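Local coordinates for putative cytochrome P450 hydroxylase (Chondromyces apiculatus DSM 436, PDB 6GMF), which binds heme b in a cytochrome P450 fold and, as a terpene monooxygenase, probably uses molecular oxygen to oxidise its substrates at the heme iron, at residues Glu194-Arg197 / Glu202-Ile205; Ser206-Ala211 / Gly221-Phe226. One frame throughout, in Å; residues are numbered along the deposited sequence.

Interaction 1: residues Glu194-Arg197 / Glu202-Ile205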
loop_
_atom_site.group_PDB
_atom_site.type_symbol
_atom_site.label_atom_id
_atom_site.label_comp_id
_atom_site.label_asym_id
_atom_site.label_seq_id
_atom_site.Cartn_x
_atom_site.Cartn_y
_atom_site.Cartn_z
ATOM N N GLU A 194 26.902 -1.044 -7.965
ATOM C CA GLU A 194 28.267 -1.122 -8.591
ATOM C C GLU A 194 28.595 -2.578 -8.948
ATOM O O GLU A 194 29.122 -2.834 -10.052
ATOM C CB GLU A 194 29.310 -0.465 -7.686
ATOM C CG GLU A 194 29.132 1.037 -7.506
ATOM C CD GLU A 194 28.958 1.865 -8.774
ATOM O OE1 GLU A 194 28.255 2.900 -8.718
ATOM O OE2 GLU A 194 29.516 1.475 -9.811
ATOM N N GLU A 195 28.241 -3.535 -8.078
ATOM C CA GLU A 195 28.457 -4.955 -8.393
ATOM C C GLU A 195 27.658 -5.348 -9.643
ATOM O O GLU A 195 28.165 -6.060 -10.522
ATOM C CB GLU A 195 28.117 -5.881 -7.218
ATOM N N ARG A 196 26.418 -4.868 -9.776
ATOM C CA ARG A 196 25.583 -5.331 -10.886
ATOM C C ARG A 196 25.950 -4.606 -12.184
ATOM O O ARG A 196 25.639 -5.113 -13.245
ATOM C CB ARG A 196 24.094 -5.115 -10.598
ATOM C CG ARG A 196 23.568 -5.898 -9.393
ATOM C CD ARG A 196 23.476 -7.397 -9.608
ATOM N NE ARG A 196 22.806 -7.971 -8.438
ATOM C CZ ARG A 196 23.404 -8.386 -7.330
ATOM N NH1 ARG A 196 24.728 -8.487 -7.281
ATOM N NH2 ARG A 196 22.656 -8.736 -6.286
ATOM N N ARG A 197 26.582 -3.428 -12.101
ATOM C CA ARG A 197 27.123 -2.796 -13.298
ATOM C C ARG A 197 28.190 -3.730 -13.887
ATOM O O ARG A 197 28.247 -3.894 -15.094
ATOM C CB ARG A 197 27.711 -1.405 -13.044
ATOM C CG ARG A 197 26.694 -0.314 -12.731
ATOM C CD ARG A 197 27.359 0.999 -12.372
ATOM N NE ARG A 197 28.140 1.519 -13.490
ATOM C CZ ARG A 197 29.107 2.426 -13.387
ATOM N NH1 ARG A 197 29.394 2.966 -12.215
ATOM N NH2 ARG A 197 29.799 2.778 -14.459
ATOM N N GLU A 202 19.457 -11.152 -12.832
ATOM C CA GLU A 202 18.060 -11.058 -13.281
ATOM C C GLU A 202 17.235 -10.149 -12.348
ATOM O O GLU A 202 16.043 -9.935 -12.584
ATOM C CB GLU A 202 17.448 -12.457 -13.378
ATOM C CG GLU A 202 17.970 -13.291 -14.550
ATOM N N ASP A 203 17.892 -9.541 -11.362
ATOM C CA ASP A 203 17.236 -8.792 -10.290
ATOM C C ASP A 203 16.868 -7.388 -10.777
ATOM O O ASP A 203 17.333 -6.878 -11.841
ATOM C CB ASP A 203 18.193 -8.613 -9.108
ATOM C CG ASP A 203 19.388 -7.772 -9.519
ATOM O OD1 ASP A 203 20.302 -8.332 -10.150
ATOM O OD2 ASP A 203 19.387 -6.566 -9.262
ATOM N N LEU A 204 16.068 -6.710 -9.961
ATOM C CA LEU A 204 15.531 -5.411 -10.304
ATOM C C LEU A 204 16.625 -4.343 -10.392
ATOM O O LEU A 204 16.521 -3.386 -11.208
ATOM C CB LEU A 204 14.532 -5.029 -9.213
ATOM C CG LEU A 204 13.148 -4.575 -9.603
ATOM C CD1 LEU A 204 12.565 -5.318 -10.787
ATOM C CD2 LEU A 204 12.261 -4.687 -8.372
ATOM N N ILE A 205 17.663 -4.437 -9.573
ATOM C CA ILE A 205 18.735 -3.415 -9.663
ATOM C C ILE A 205 19.398 -3.512 -11.040
ATOM O O ILE A 205 19.615 -2.490 -11.688
ATOM C CB ILE A 205 19.769 -3.500 -8.537
ATOM C CG1 ILE A 205 19.107 -3.350 -7.162
ATOM C CG2 ILE A 205 20.862 -2.450 -8.781
ATOM C CD1 ILE A 205 18.589 -1.946 -6.861
#

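Interaction 2: residues Ser206-Ala211 / Gly221-Phe226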
loop_
_atom_site.group_PDB
_atom_site.type_symbol
_atom_site.label_atom_id
_atom_site.label_comp_id
_atom_site.label_asym_id
_atom_site.label_seq_id
_atom_site.Cartn_x
_atom_site.Cartn_y
_atom_site.Cartn_z
ATOM N N SER A 206 19.699 -4.737 -11.460
ATOM C CA SER A 206 20.308 -4.988 -12.782
ATOM C C SER A 206 19.407 -4.448 -13.889
ATOM O O SER A 206 19.900 -3.786 -14.821
ATOM C CB SER A 206 20.567 -6.438 -13.017
ATOM O OG SER A 206 21.518 -6.939 -12.095
ATOM N N GLN A 207 18.103 -4.725 -13.777
ATOM C CA GLN A 207 17.179 -4.344 -14.806
ATOM C C GLN A 207 16.981 -2.825 -14.834
ATOM O O GLN A 207 16.776 -2.264 -15.901
ATOM C CB GLN A 207 15.851 -5.080 -14.661
ATOM C CG GLN A 207 15.946 -6.585 -14.795
ATOM N N LEU A 208 16.984 -2.148 -13.680
ATOM C CA LEU A 208 16.883 -0.713 -13.630
ATOM C C LEU A 208 18.108 -0.068 -14.286
ATOM O O LEU A 208 17.964 0.894 -15.012
ATOM C CB LEU A 208 16.697 -0.237 -12.178
ATOM C CG LEU A 208 15.302 -0.477 -11.583
ATOM C CD1 LEU A 208 15.382 -0.472 -10.074
ATOM C CD2 LEU A 208 14.256 0.517 -12.083
ATOM N N LEU A 209 19.295 -0.643 -14.074
ATOM C CA LEU A 209 20.521 -0.131 -14.654
ATOM C C LEU A 209 20.493 -0.273 -16.175
ATOM O O LEU A 209 21.045 0.617 -16.850
ATOM C CB LEU A 209 21.715 -0.894 -14.076
ATOM C CG LEU A 209 22.106 -0.521 -12.658
ATOM C CD1 LEU A 209 23.115 -1.543 -12.144
ATOM C CD2 LEU A 209 22.680 0.886 -12.594
ATOM N N ALA A 210 19.882 -1.358 -16.682
ATOM C CA ALA A 210 19.855 -1.648 -18.114
ATOM C C ALA A 210 18.858 -0.738 -18.841
ATOM O O ALA A 210 19.029 -0.440 -20.015
ATOM C CB ALA A 210 19.526 -3.089 -18.353
ATOM N N ALA A 211 17.800 -0.315 -18.147
ATOM C CA ALA A 211 16.687 0.332 -18.823
ATOM C C ALA A 211 17.172 1.559 -19.598
ATOM O O ALA A 211 17.919 2.417 -19.080
ATOM C CB ALA A 211 15.617 0.691 -17.829
ATOM N N GLY A 221 21.301 7.694 -8.536
ATOM C CA GLY A 221 20.391 8.181 -7.517
ATOM C C GLY A 221 18.951 7.753 -7.797
ATOM O O GLY A 221 18.216 7.396 -6.863
ATOM N N GLU A 222 18.538 7.819 -9.060
ATOM C CA GLU A 222 17.182 7.452 -9.428
ATOM C C GLU A 222 16.955 5.952 -9.244
ATOM O O GLU A 222 15.885 5.572 -8.772
ATOM C CB GLU A 222 16.833 7.873 -10.853
ATOM C CG GLU A 222 16.609 9.351 -10.972
ATOM C CD GLU A 222 16.472 9.810 -12.409
ATOM O OE1 GLU A 222 17.112 9.195 -13.306
ATOM O OE2 GLU A 222 15.706 10.783 -12.630
ATOM N N VAL A 223 17.922 5.097 -9.588
ATOM C CA VAL A 223 17.821 3.648 -9.350
ATOM C C VAL A 223 17.622 3.395 -7.848
ATOM O O VAL A 223 16.718 2.628 -7.464
ATOM C CB VAL A 223 19.048 2.874 -9.866
ATOM C CG1 VAL A 223 19.010 1.405 -9.465
ATOM C CG2 VAL A 223 19.160 2.986 -11.376
ATOM N N LEU A 224 18.481 4.004 -7.023
ATOM C CA LEU A 224 18.471 3.781 -5.570
ATOM C C LEU A 224 17.163 4.313 -4.999
ATOM O O LEU A 224 16.566 3.673 -4.128
ATOM C CB LEU A 224 19.666 4.478 -4.913
ATOM C CG LEU A 224 21.025 3.939 -5.359
ATOM C CD1 LEU A 224 22.134 4.755 -4.724
ATOM C CD2 LEU A 224 21.158 2.456 -5.021
ATOM N N SER A 225 16.756 5.512 -5.439
ATOM C CA SER A 225 15.523 6.097 -4.925
ATOM C C SER A 225 14.315 5.201 -5.255
ATOM O O SER A 225 13.430 5.051 -4.384
ATOM C CB SER A 225 15.334 7.499 -5.401
ATOM O OG SER A 225 14.002 7.923 -5.138
ATOM N N PHE A 226 14.285 4.585 -6.442
ATOM C CA PHE A 226 13.172 3.730 -6.831
ATOM C C PHE A 226 13.181 2.422 -6.002
ATOM O O PHE A 226 12.117 1.959 -5.553
ATOM C CB PHE A 226 13.113 3.497 -8.333
ATOM C CG PHE A 226 11.902 2.697 -8.752
ATOM C CD1 PHE A 226 10.616 3.251 -8.700
ATOM C CD2 PHE A 226 12.028 1.395 -9.164
ATOM C CE1 PHE A 226 9.510 2.508 -9.073
ATOM C CE2 PHE A 226 10.915 0.657 -9.542
ATOM C CZ PHE A 226 9.660 1.219 -9.497
#

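Interaction 1: residues Glu194-Arg197 / Glu202-Ile205
Arg196, two residues before the end of helix 177-198, and Ile205, in the first turn of helix 204-210, mark where the two backbones come nearest, Arg196 CA lying 7.2 Å from Ile205 CA. The chain leaves one helix and starts the next within a few residues. This is the turn between helices G and H of the cytochrome P450 fold, and the contact clamps the end of the first helix to the beginning of the second. Asp203 is the N-cap of helix 204-210. Its CG stands between the backbone N and the carbonyl carbon (chi1 64°), which brings the carboxylate back over the helix start, where it caps the backbone N of Ser206. Across the turn the Arg196 chain, bent at CG (chi2 -70°), comes in at a slant to the Asp203 side chain and meets it with the NE edge of the guanidinium. Arg196 NE forms a salt bridge to Asp203 OD1 at 3.1 Å. Its hydrogen bond is weak because the N-H points well off the oxygen. OD1 lies at the guanidinium edge, near its plane, whereas the carboxylate is turned almost perpendicular (83°), so a paired two-oxygen grip is absent. Arg196 CD follows at 3.4 Å from the same Asp203 OD1. Nearer the backbones, Arg196 CG meets Ile205 CG2 loosely at 4.4 Å; the end of the Ile205 side chain leads away from helix 177-198, and the residue also packs on Leu146 and on Ala227 of helix 220-251. One turn of helix carries a separate ion pair, Arg197 NH1 to Glu194 OE2 at 2.8 Å, again a weak, bent bond. The buried Asp203 carboxylate thus has polar partners on each oxygen, and OD1 divides itself between Arg196 NE and the hydroxyl OG of Ser206.

Interaction 2: residues Ser206-Ala211 / Gly221-Phe226
Leu208 projects from helix 204-210 as the main bump of this contact, and the hollow that takes it lies between Val223 and Phe226, one turn apart on helix 220-251. Its base rests on the valine, with Leu208 CB 3.9 Å from Val223 CG1, while both methyls reach on to one border of the phenylalanine ring. Leu208 CD2 lies 3.8 Å from Phe226 CD2, approaching the ring obliquely, and Leu208 CD1 sits at the ring edge, in its plane, 3.9 Å from the same Phe226 CD2. The leucine and phenylalanine side chains cross at about a right angle; the leucine and valine chains slide past each other in opposite directions. With CG anti to the backbone N (chi1 -176°), the Phe226 ring becomes the far wall of the hollow. On helix 220-251, Val223 is a smaller bump: both its methyls border Leu208 CB, Val223 CG2 at 4.1 Å, and CG2 also meets Leu209 CD2 at a looser 4.3 Å. In the cytochrome P450 fold this is helix H packing on the long helix that runs past the heme. Their short segments run roughly antiparallel (143°) with axes 10.0 Å apart, and the backbones are nearest at Leu208 CA and Val223 CA, 6.2 Å. The pairing is apolar throughout, and dispersion and burial hold it together. Val94 of helix 86-94 touches both Leu208 and Phe226, and Leu218 also packs on Leu208, adding further neighbours to the leucine. At the end of helix 204-210 the carbonyl oxygens of Leu209 and Ala211 both accept from Lys217 NZ. Phe226 also belongs to the heme pocket and touches the heme.

Overall arrangement
Interaction 1 and interaction 2 follow each other along the chain, and both use helix 204-210: its start is tied to helix 177-198 and its second turn packs on helix 220-251. Their centres are about 9 Å apart, and they touch directly. Arg196 CD lies 3.2 Å from Ser206 OG, and Leu209 CD1 packs 3.8 Å from Arg197 CG, so Leu209 faces both neighbouring helices. Interaction 1 is partly ionic, interaction 2 apolar. The heme lies beyond interaction 2: the Phe226 side chain is about 4 Å from it, the Ile205 side chain of interaction 1 about 12 Å.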